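Beta-fructofuranosidase (Arthrobacter, PDB 3WPU) belongs to the levansucrase/invertase family of the beta-fructosidase clan, whose members are built around a five-bladed beta-propeller. Local coordinates at residues 32-35 and 36-39; 141-145 and 146-150; 528-531 and 532-536. One frame throughout, in Å; residues are numbered along the deposited sequence.

Contact 1: 32-35 and 36-39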
ATOM      1  N   ASP A  32      -2.119 -13.217  18.964  1.00  9.89           N
ATOM      2  CA  ASP A  32      -1.501 -11.925  18.590  1.00 10.21           C
ATOM      3  C   ASP A  32      -2.620 -10.882  18.402  1.00 10.01           C
ATOM      4  O   ASP A  32      -2.599  -9.811  18.997  1.00  9.92           O
ATOM      5  CB  ASP A  32      -0.682 -12.064  17.283  1.00 10.11           C
ATOM      6  CG  ASP A  32       0.606 -12.903  17.440  1.00 10.56           C
ATOM      7  OD1 ASP A  32       1.110 -13.072  18.572  1.00 10.62           O
ATOM      8  OD2 ASP A  32       1.121 -13.341  16.382  1.00 10.73           O
ATOM      9  N   ALA A  33      -3.592 -11.220  17.574  1.00 10.18           N
ATOM     10  CA  ALA A  33      -4.642 -10.285  17.226  1.00  9.76           C
ATOM     11  C   ALA A  33      -5.473  -9.892  18.445  1.00  9.96           C
ATOM     12  O   ALA A  33      -6.019  -8.766  18.503  1.00 10.06           O
ATOM     13  CB  ALA A  33      -5.513 -10.867  16.104  1.00  9.95           C
ATOM     14  N   ARG A  34      -5.564 -10.761  19.446  1.00  9.87           N
ATOM     15  CA  ARG A  34      -6.345 -10.423  20.649  1.00 10.44           C
ATOM     16  C   ARG A  34      -5.665  -9.373  21.515  1.00 10.09           C
ATOM     17  O   ARG A  34      -6.300  -8.734  22.344  1.00 10.48           O
ATOM     18  CB  ARG A  34      -6.755 -11.675  21.445  1.00 10.79           C
ATOM     19  CG  ARG A  34      -7.810 -12.486  20.715  1.00 11.29           C
ATOM     20  CD  ARG A  34      -8.168 -13.798  21.398  1.00 12.26           C
ATOM     21  NE  ARG A  34      -8.754 -13.617  22.728  1.00 13.04           N
ATOM     22  CZ  ARG A  34      -8.915 -14.590  23.632  1.00 13.81           C
ATOM     23  NH1 ARG A  34      -8.502 -15.832  23.390  1.00 13.30           N
ATOM     24  NH2 ARG A  34      -9.459 -14.302  24.816  1.00 14.03           N
ATOM     25  N   GLN A  35      -4.376  -9.133  21.289  1.00  9.90           N
ATOM     26  CA  GLN A  35      -3.703  -8.021  21.956  1.00 10.11           C
ATOM     27  C   GLN A  35      -4.353  -6.669  21.615  1.00 10.26           C
ATOM     28  O   GLN A  35      -4.331  -5.756  22.418  1.00 11.29           O
ATOM     29  CB  GLN A  35      -2.231  -7.971  21.580  1.00  9.98           C
ATOM     30  CG  GLN A  35      -1.432  -9.240  21.854  1.00 10.34           C
ATOM     31  CD  GLN A  35      -1.689  -9.833  23.224  1.00  9.99           C
ATOM     32  OE1 GLN A  35      -1.369  -9.232  24.252  1.00 10.73           O
ATOM     33  NE2 GLN A  35      -2.246 -11.016  23.236  1.00  9.38           N
ATOM     34  N   LEU A  36      -4.919  -6.559  20.427  1.00 10.13           N
ATOM     35  CA  LEU A  36      -5.632  -5.341  20.001  1.00 10.48           C
ATOM     36  C   LEU A  36      -6.746  -4.997  20.979  1.00 11.40           C
ATOM     37  O   LEU A  36      -6.987  -3.815  21.264  1.00 13.37           O
ATOM     38  CB  LEU A  36      -6.198  -5.510  18.572  1.00 10.41           C
ATOM     39  CG  LEU A  36      -5.189  -5.782  17.435  1.00 10.46           C
ATOM     40  CD1 LEU A  36      -5.854  -6.308  16.195  1.00 10.38           C
ATOM     41  CD2 LEU A  36      -4.394  -4.517  17.128  1.00 10.62           C
ATOM     42  N   GLN A  37      -7.437  -6.010  21.485  1.00 11.94           N
ATOM     43  CA  GLN A  37      -8.498  -5.751  22.490  1.00 11.79           C
ATOM     44  C   GLN A  37      -7.894  -5.399  23.854  1.00 12.32           C
ATOM     45  O   GLN A  37      -8.421  -4.579  24.606  1.00 12.66           O
ATOM     46  CB  GLN A  37      -9.433  -6.956  22.620  1.00 12.63           C
ATOM     47  CG  GLN A  37     -10.133  -7.275  21.331  1.00 13.20           C
ATOM     48  CD  GLN A  37     -10.839  -8.605  21.366  1.00 14.98           C
ATOM     49  OE1 GLN A  37     -11.538  -8.925  22.347  1.00 15.25           O
ATOM     50  NE2 GLN A  37     -10.658  -9.399  20.312  1.00 15.47           N
ATOM     51  N   ARG A  38      -6.769  -6.024  24.205  1.00 11.99           N
ATOM     52  CA  ARG A  38      -6.120  -5.723  25.476  1.00 12.73           C
ATOM     53  C   ARG A  38      -5.632  -4.283  25.541  1.00 13.01           C
ATOM     54  O   ARG A  38      -5.568  -3.707  26.611  1.00 13.73           O
ATOM     55  CB  ARG A  38      -4.932  -6.674  25.710  1.00 12.12           C
ATOM     56  CG  ARG A  38      -5.322  -8.136  25.826  1.00 12.83           C
ATOM     57  CD  ARG A  38      -4.132  -9.034  26.172  1.00 12.95           C
ATOM     58  NE  ARG A  38      -3.665  -8.815  27.542  1.00 13.30           N
ATOM     59  CZ  ARG A  38      -2.452  -9.129  27.990  1.00 15.04           C
ATOM     60  NH1 ARG A  38      -1.546  -9.668  27.187  1.00 15.26           N
ATOM     61  NH2 ARG A  38      -2.117  -8.887  29.264  1.00 15.53           N
ATOM     62  N   MET A  39      -5.257  -3.723  24.388  1.00 13.34           N
ATOM     63  CA  MET A  39      -4.703  -2.391  24.312  1.00 13.70           C
ATOM     64  C   MET A  39      -5.800  -1.335  24.347  1.00 13.47           C
ATOM     65  O   MET A  39      -5.503  -0.175  24.548  1.00 14.99           O
ATOM     66  CB  MET A  39      -3.913  -2.233  23.019  1.00 15.76           C
ATOM     67  CG  MET A  39      -2.658  -3.102  22.903  1.00 17.54           C
ATOM     68  SD  MET A  39      -2.148  -3.294  21.171  1.00 20.63           S
ATOM     69  CE  MET A  39      -2.730  -1.663  20.648  1.00 18.57           C
TER
HETATM   70  O   HOH W   1      -8.708  -8.501  18.379  1.00 13.08           O
HETATM   71  O   HOH W   2     -10.297 -11.179  23.463  1.00 20.94           O

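Contact 2: 141-145 and 146-150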
ATOM      1  N   LEU A 141      -5.529   9.493 -17.675  1.00 11.75           N
ATOM      2  CA  LEU A 141      -5.425   8.051 -17.551  1.00 11.02           C
ATOM      3  C   LEU A 141      -4.136   7.570 -18.175  1.00 11.10           C
ATOM      4  O   LEU A 141      -3.670   8.117 -19.174  1.00 12.69           O
ATOM      5  CB  LEU A 141      -6.607   7.383 -18.222  1.00 11.37           C
ATOM      6  CG  LEU A 141      -7.972   7.719 -17.601  1.00 11.21           C
ATOM      7  CD1 LEU A 141      -9.099   7.106 -18.417  1.00 12.05           C
ATOM      8  CD2 LEU A 141      -8.016   7.205 -16.165  1.00 11.35           C
ATOM      9  N   VAL A 142      -3.583   6.525 -17.588  1.00 10.27           N
ATOM     10  CA  VAL A 142      -2.357   5.909 -18.128  1.00 10.67           C
ATOM     11  C   VAL A 142      -2.616   5.142 -19.425  1.00 11.43           C
ATOM     12  O   VAL A 142      -1.824   5.235 -20.383  1.00 11.94           O
ATOM     13  CB  VAL A 142      -1.708   5.014 -17.081  1.00 10.15           C
ATOM     14  CG1 VAL A 142      -0.582   4.163 -17.703  1.00  9.92           C
ATOM     15  CG2 VAL A 142      -1.180   5.867 -15.931  1.00 10.44           C
ATOM     16  N   PHE A 143      -3.692   4.368 -19.435  1.00 11.91           N
ATOM     17  CA  PHE A 143      -3.963   3.415 -20.511  1.00 12.92           C
ATOM     18  C   PHE A 143      -5.034   3.900 -21.485  1.00 14.90           C
ATOM     19  O   PHE A 143      -6.108   4.352 -21.085  1.00 14.50           O
ATOM     20  CB  PHE A 143      -4.373   2.074 -19.931  1.00 12.43           C
ATOM     21  CG  PHE A 143      -3.273   1.370 -19.201  1.00 11.90           C
ATOM     22  CD1 PHE A 143      -2.210   0.825 -19.886  1.00 12.30           C
ATOM     23  CD2 PHE A 143      -3.292   1.273 -17.802  1.00 12.21           C
ATOM     24  CE1 PHE A 143      -1.219   0.157 -19.202  1.00 12.28           C
ATOM     25  CE2 PHE A 143      -2.301   0.617 -17.120  1.00 12.15           C
ATOM     26  CZ  PHE A 143      -1.247   0.056 -17.814  1.00 11.99           C
ATOM     27  N   LYS A 144      -4.762   3.746 -22.772  1.00 16.68           N
ATOM     28  CA  LYS A 144      -5.805   3.943 -23.780  1.00 19.02           C
ATOM     29  C   LYS A 144      -6.857   2.850 -23.648  1.00 19.74           C
ATOM     30  O   LYS A 144      -6.568   1.737 -23.215  1.00 17.47           O
ATOM     31  CB  LYS A 144      -5.216   3.941 -25.192  1.00 20.64           C
ATOM     32  CG  LYS A 144      -4.268   5.098 -25.461  1.00 24.47           C
ATOM     33  CD  LYS A 144      -3.562   4.923 -26.801  1.00 27.09           C
ATOM     34  CE  LYS A 144      -2.561   6.041 -27.044  1.00 30.41           C
ATOM     35  NZ  LYS A 144      -3.249   7.350 -27.213  1.00 32.48           N
ATOM     36  N   GLU A 145      -8.095   3.181 -23.987  1.00 21.72           N
ATOM     37  CA  GLU A 145      -9.193   2.211 -23.931  1.00 24.22           C
ATOM     38  C   GLU A 145      -8.823   0.880 -24.582  1.00 22.33           C
ATOM     39  O   GLU A 145      -8.259   0.854 -25.674  1.00 21.75           O
ATOM     40  CB  GLU A 145     -10.429   2.771 -24.641  1.00 28.03           C
ATOM     41  CG  GLU A 145     -11.709   2.004 -24.342  1.00 31.64           C
ATOM     42  CD  GLU A 145     -12.450   2.575 -23.154  1.00 35.82           C
ATOM     43  OE1 GLU A 145     -13.406   3.359 -23.377  1.00 38.30           O
ATOM     44  OE2 GLU A 145     -12.068   2.262 -22.000  1.00 39.32           O
ATOM     45  N   GLY A 146      -9.113  -0.215 -23.871  1.00 20.58           N
ATOM     46  CA  GLY A 146      -8.952  -1.563 -24.377  1.00 18.72           C
ATOM     47  C   GLY A 146      -7.591  -2.166 -24.159  1.00 17.40           C
ATOM     48  O   GLY A 146      -7.445  -3.390 -24.254  1.00 17.90           O
ATOM     49  N   VAL A 147      -6.582  -1.344 -23.852  1.00 14.82           N
ATOM     50  CA  VAL A 147      -5.217  -1.845 -23.767  1.00 14.10           C
ATOM     51  C   VAL A 147      -5.081  -2.929 -22.686  1.00 13.51           C
ATOM     52  O   VAL A 147      -4.464  -3.965 -22.909  1.00 12.97           O
ATOM     53  CB  VAL A 147      -4.195  -0.714 -23.517  1.00 14.37           C
ATOM     54  CG1 VAL A 147      -2.827  -1.254 -23.136  1.00 15.09           C
ATOM     55  CG2 VAL A 147      -4.067   0.163 -24.769  1.00 15.56           C
ATOM     56  N   THR A 148      -5.649  -2.690 -21.509  1.00 12.57           N
ATOM     57  CA  THR A 148      -5.452  -3.631 -20.400  1.00 11.52           C
ATOM     58  C   THR A 148      -6.269  -4.923 -20.556  1.00 11.49           C
ATOM     59  O   THR A 148      -6.015  -5.929 -19.887  1.00 11.90           O
ATOM     60  CB  THR A 148      -5.674  -2.979 -19.035  1.00 10.67           C
ATOM     61  OG1 THR A 148      -7.037  -2.511 -18.901  1.00 10.16           O
ATOM     62  CG2 THR A 148      -4.700  -1.831 -18.850  1.00 10.52           C
ATOM     63  N   GLY A 149      -7.198  -4.913 -21.500  1.00 11.25           N
ATOM     64  CA  GLY A 149      -7.971  -6.093 -21.845  1.00 11.62           C
ATOM     65  C   GLY A 149      -7.171  -7.143 -22.585  1.00 11.77           C
ATOM     66  O   GLY A 149      -7.605  -8.267 -22.687  1.00 12.59           O
ATOM     67  N   GLN A 150      -5.983  -6.793 -23.066  1.00 12.32           N
ATOM     68  CA  GLN A 150      -5.241  -7.688 -23.968  1.00 13.15           C
ATOM     69  C   GLN A 150      -4.894  -9.078 -23.449  1.00 12.21           C
ATOM     70  O   GLN A 150      -4.780 -10.019 -24.239  1.00 12.43           O
ATOM     71  CB  GLN A 150      -4.002  -7.024 -24.518  1.00 14.51           C
ATOM     72  CG  GLN A 150      -3.005  -6.487 -23.556  1.00 16.71           C
ATOM     73  CD  GLN A 150      -1.968  -5.654 -24.299  1.00 16.64           C
ATOM     74  OE1 GLN A 150      -0.856  -6.082 -24.478  1.00 19.72           O
ATOM     75  NE2 GLN A 150      -2.379  -4.537 -24.814  1.00 19.12           N
TER
HETATM   76  O   HOH W   3      -6.881  -0.083 -21.004  1.00 13.54           O
HETATM   77  O   HOH W   4      -9.996  -0.277 -21.002  1.00 21.44           O

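Contact 3: 528-531 and 532-536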
ATOM      1  N   THR A 528      28.603  21.586 -26.046  1.00 15.83           N
ATOM      2  CA  THR A 528      29.367  21.987 -24.870  1.00 15.06           C
ATOM      3  C   THR A 528      28.499  21.996 -23.601  1.00 15.61           C
ATOM      4  O   THR A 528      28.910  21.524 -22.538  1.00 15.94           O
ATOM      5  CB  THR A 528      30.009  23.381 -25.088  1.00 16.05           C
ATOM      6  OG1 THR A 528      30.859  23.334 -26.231  1.00 15.13           O
ATOM      7  CG2 THR A 528      30.830  23.819 -23.910  1.00 15.91           C
ATOM      8  N   VAL A 529      27.313  22.586 -23.696  1.00 16.11           N
ATOM      9  CA  VAL A 529      26.418  22.595 -22.549  1.00 16.98           C
ATOM     10  C   VAL A 529      25.948  21.196 -22.142  1.00 16.90           C
ATOM     11  O   VAL A 529      25.963  20.857 -20.965  1.00 16.49           O
ATOM     12  CB  VAL A 529      25.209  23.496 -22.818  1.00 17.45           C
ATOM     13  CG1 VAL A 529      24.150  23.305 -21.738  1.00 18.41           C
ATOM     14  CG2 VAL A 529      25.678  24.924 -22.865  1.00 18.41           C
ATOM     15  N   ARG A 530      25.564  20.387 -23.118  1.00 18.74           N
ATOM     16  CA  ARG A 530      25.194  19.001 -22.856  1.00 19.83           C
ATOM     17  C   ARG A 530      26.314  18.295 -22.101  1.00 20.12           C
ATOM     18  O   ARG A 530      26.086  17.618 -21.103  1.00 18.22           O
ATOM     19  CB  ARG A 530      24.885  18.268 -24.168  1.00 21.71           C
ATOM     20  CG  ARG A 530      24.395  16.833 -23.993  1.00 24.11           C
ATOM     21  CD  ARG A 530      23.914  16.254 -25.314  1.00 24.78           C
ATOM     22  NE  ARG A 530      22.737  16.973 -25.781  1.00 27.83           N
ATOM     23  CZ  ARG A 530      21.496  16.786 -25.319  1.00 30.75           C
ATOM     24  NH1 ARG A 530      21.240  15.883 -24.372  1.00 31.55           N
ATOM     25  NH2 ARG A 530      20.500  17.516 -25.808  1.00 32.33           N
ATOM     26  N   ALA A 531      27.545  18.476 -22.574  1.00 19.64           N
ATOM     27  CA  ALA A 531      28.686  17.844 -21.934  1.00 20.05           C
ATOM     28  C   ALA A 531      28.884  18.283 -20.498  1.00 20.40           C
ATOM     29  O   ALA A 531      29.213  17.475 -19.622  1.00 20.06           O
ATOM     30  CB  ALA A 531      29.949  18.129 -22.740  1.00 20.11           C
ATOM     31  N   LEU A 532      28.697  19.567 -20.218  1.00 21.52           N
ATOM     32  CA  LEU A 532      28.995  20.041 -18.891  1.00 23.42           C
ATOM     33  C   LEU A 532      27.889  19.657 -17.907  1.00 23.50           C
ATOM     34  O   LEU A 532      28.165  19.397 -16.739  1.00 22.83           O
ATOM     35  CB  LEU A 532      29.323  21.533 -18.905  1.00 27.13           C
ATOM     36  CG  LEU A 532      28.316  22.670 -18.856  1.00 29.60           C
ATOM     37  CD1 LEU A 532      28.158  23.129 -17.418  1.00 30.14           C
ATOM     38  CD2 LEU A 532      28.845  23.831 -19.713  1.00 30.94           C
ATOM     39  N   ILE A 533      26.652  19.579 -18.395  1.00 22.66           N
ATOM     40  CA  ILE A 533      25.544  19.103 -17.566  1.00 23.29           C
ATOM     41  C   ILE A 533      25.763  17.634 -17.204  1.00 24.43           C
ATOM     42  O   ILE A 533      25.670  17.266 -16.034  1.00 23.69           O
ATOM     43  CB  ILE A 533      24.182  19.313 -18.258  1.00 23.14           C
ATOM     44  CG1 ILE A 533      23.880  20.809 -18.346  1.00 24.09           C
ATOM     45  CG2 ILE A 533      23.080  18.567 -17.513  1.00 23.43           C
ATOM     46  CD1 ILE A 533      22.641  21.134 -19.145  1.00 22.86           C
ATOM     47  N   GLU A 534      26.085  16.807 -18.200  1.00 25.41           N
ATOM     48  CA  GLU A 534      26.301  15.368 -17.967  1.00 27.29           C
ATOM     49  C   GLU A 534      27.487  15.092 -17.051  1.00 28.01           C
ATOM     50  O   GLU A 534      27.455  14.153 -16.261  1.00 27.62           O
ATOM     51  CB  GLU A 534      26.480  14.611 -19.287  1.00 28.92           C
ATOM     52  CG  GLU A 534      25.237  14.535 -20.154  1.00 30.56           C
ATOM     53  CD  GLU A 534      25.505  13.915 -21.515  1.00 32.27           C
ATOM     54  OE1 GLU A 534      26.643  13.461 -21.774  1.00 36.57           O
ATOM     55  OE2 GLU A 534      24.576  13.878 -22.334  1.00 34.98           O
ATOM     56  N   LYS A 535      28.538  15.904 -17.148  1.00 27.99           N
ATOM     57  CA  LYS A 535      29.686  15.761 -16.253  1.00 28.73           C
ATOM     58  C   LYS A 535      29.311  16.082 -14.801  1.00 28.30           C
ATOM     59  O   LYS A 535      29.700  15.370 -13.872  1.00 26.31           O
ATOM     60  CB  LYS A 535      30.846  16.651 -16.722  1.00 30.10           C
ATOM     61  CG  LYS A 535      31.872  16.957 -15.648  1.00 32.87           C
ATOM     62  CD  LYS A 535      32.712  18.169 -16.019  1.00 37.51           C
ATOM     63  CE  LYS A 535      32.623  19.248 -14.938  1.00 41.12           C
ATOM     64  NZ  LYS A 535      33.095  18.815 -13.595  1.00 41.77           N
ATOM     65  N   LEU A 536      28.560  17.159 -14.603  1.00 27.60           N
ATOM     66  CA  LEU A 536      28.173  17.571 -13.257  1.00 28.73           C
ATOM     67  C   LEU A 536      27.241  16.522 -12.646  1.00 28.07           C
ATOM     68  O   LEU A 536      27.366  16.172 -11.475  1.00 27.91           O
ATOM     69  CB  LEU A 536      27.510  18.952 -13.293  1.00 29.10           C
ATOM     70  CG  LEU A 536      27.324  19.713 -11.979  1.00 32.01           C
ATOM     71  CD1 LEU A 536      28.624  19.896 -11.203  1.00 32.59           C
ATOM     72  CD2 LEU A 536      26.693  21.062 -12.278  1.00 33.46           C
TER

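Contact 1: 32-35 and 36-39
Arg38 and Gln35 lie side by side, three residues apart, with their side chains pointing the same way, and the arginine can be followed outward along its partner. Its CB rests 3.5 Å from Gln35 O, while CG turns to the backbone oxygen of Arg34. CD then passes 3.4 Å from Gln35 OE1. A bend at chi3 (70°) swings the guanidinium round, so that NE is taken by the backbone oxygen of Gln5 and NH1 donates to Gln35 OE1 at 3.0 Å. That bond uses an in-plane lone pair of the amide, although OE1 sits 24° out of the guanidinium plane and the two flat groups stand almost perpendicular, at 85°. The pair belongs to helix 30-38, near the N-terminal end of this propeller-type chain, where the helical bonding is kinked: Leu36 N bonds back only three residues, to Ala33 O at 3.1 Å, whereas Met39 N reaches Gln35 O at 3.0 Å. The bent Gln35 chain gives its NE2 to Ala31 O and Pro8 O, consistent with OE1 being turned to the arginine. Elsewhere on the helix, a water joins Arg34 NE to Gln37 OE1, while Arg34 NH1 binds Tyr283 OH and Gln37 NE2 binds Gly363 O.

Contact 2: 141-145 and 146-150
Phe143 and Thr148 meet around a type II beta turn that runs from Lys144 to Val147, in the loop between strands 137-141 and 159-169. The turn is closed by Val147 N donating to Lys144 O at 3.1 Å, and Gly146 takes its third position with a positive phi of 88°, a value that favours glycine. Closing the turn brings the side chains that flank it together. Thr148 turns OG1 between its own backbone N and carbonyl carbon (chi1 62°), which leaves CG2 anti to the carbonyl carbon and directs that methyl over the phenylalanine face. The result is a CH-pi contact: CG2 lies 3.5 Å from the centroid of the Phe143 ring, only 13° off its normal. Val142 CG1 sits over the centre of the opposite face, so the ring is sandwiched between two methyl groups. The threonine hydroxyl meanwhile is hydrogen-bonded to Gln160 and Gln162, bonds that would hold this rotamer from its polar side. Val147 divides its two branches: CG1 approaches Phe143 CD1 at 3.9 Å, and CG2 lies 4.0 Å from Lys144 CB. Beyond the turn, Gln150 folds back so that NE2 donates to Val147 O at 2.9 Å. A water gives a hydrogen to Lys144 O and accepts one from Thr148 N, 2.9 Å away.

Contact 3: 528-531 and 532-536
Arg530 sends its CG out opposite the backbone N (chi1 -176°), and Glu534, one turn later, holds CG anti to its carbonyl carbon (chi1 -68°) with the chain extended beyond; these two settings lay the carboxylate beside the aliphatic part of the arginine. Glu534 OE2 comes within 3.4 Å of Arg530 CG and 3.9 Å of CD. The arginine then bends at chi3, and its NH1 remains 4.4 Å from OE2, beyond salt-bridge range, with the guanidinium and carboxylate planes turned well away from each other. On a neighbouring face of helix 527-539, Val529 CG1 meets Ile533 CD1 at 3.7 Å, another i to i+4 pair. Leu532 adopts an unusual rotamer, CG lying between its backbone N and carbonyl carbon (chi1 85°), which folds the chain back over the preceding turn: CG lies 3.6 Å from Val529 O, and CD2 as far from Thr528 O. Regular helical bonds run beneath, among them Glu534 N to Arg530 O at 3.0 Å. The apolar residues look onto the two preceding helices, with Leu532 and Ile533 on Leu512, and Ile533 also on Phe516 and Tyr519; Arg530 too touches Tyr519. Backbone hydrogen bonds and close carbon packing, not a salt bridge, hold this turn, and the Arg530–Glu534 attraction is likely to be modest and screened by solvent.

Followed from the N terminus, the three contacts come strictly in series: none encloses or crosses another, and each closes no more than a turn or two of its own backbone. Contact 1 comes first, on helix 30-38, where it ties the chain to the N-terminal arm and to the loops bearing Tyr283 and Gly363. Contact 2 shapes the loop that leaves strand 137-141 and leans on strands 174-184 and 213-226; its centre is 44 Å from that of contact 1, across the middle of the chain. Contact 3, on helix 527-539, belongs to a C-terminal group of helices with 502-512 and 514-520, its nearest atoms about 26 Å from contact 2.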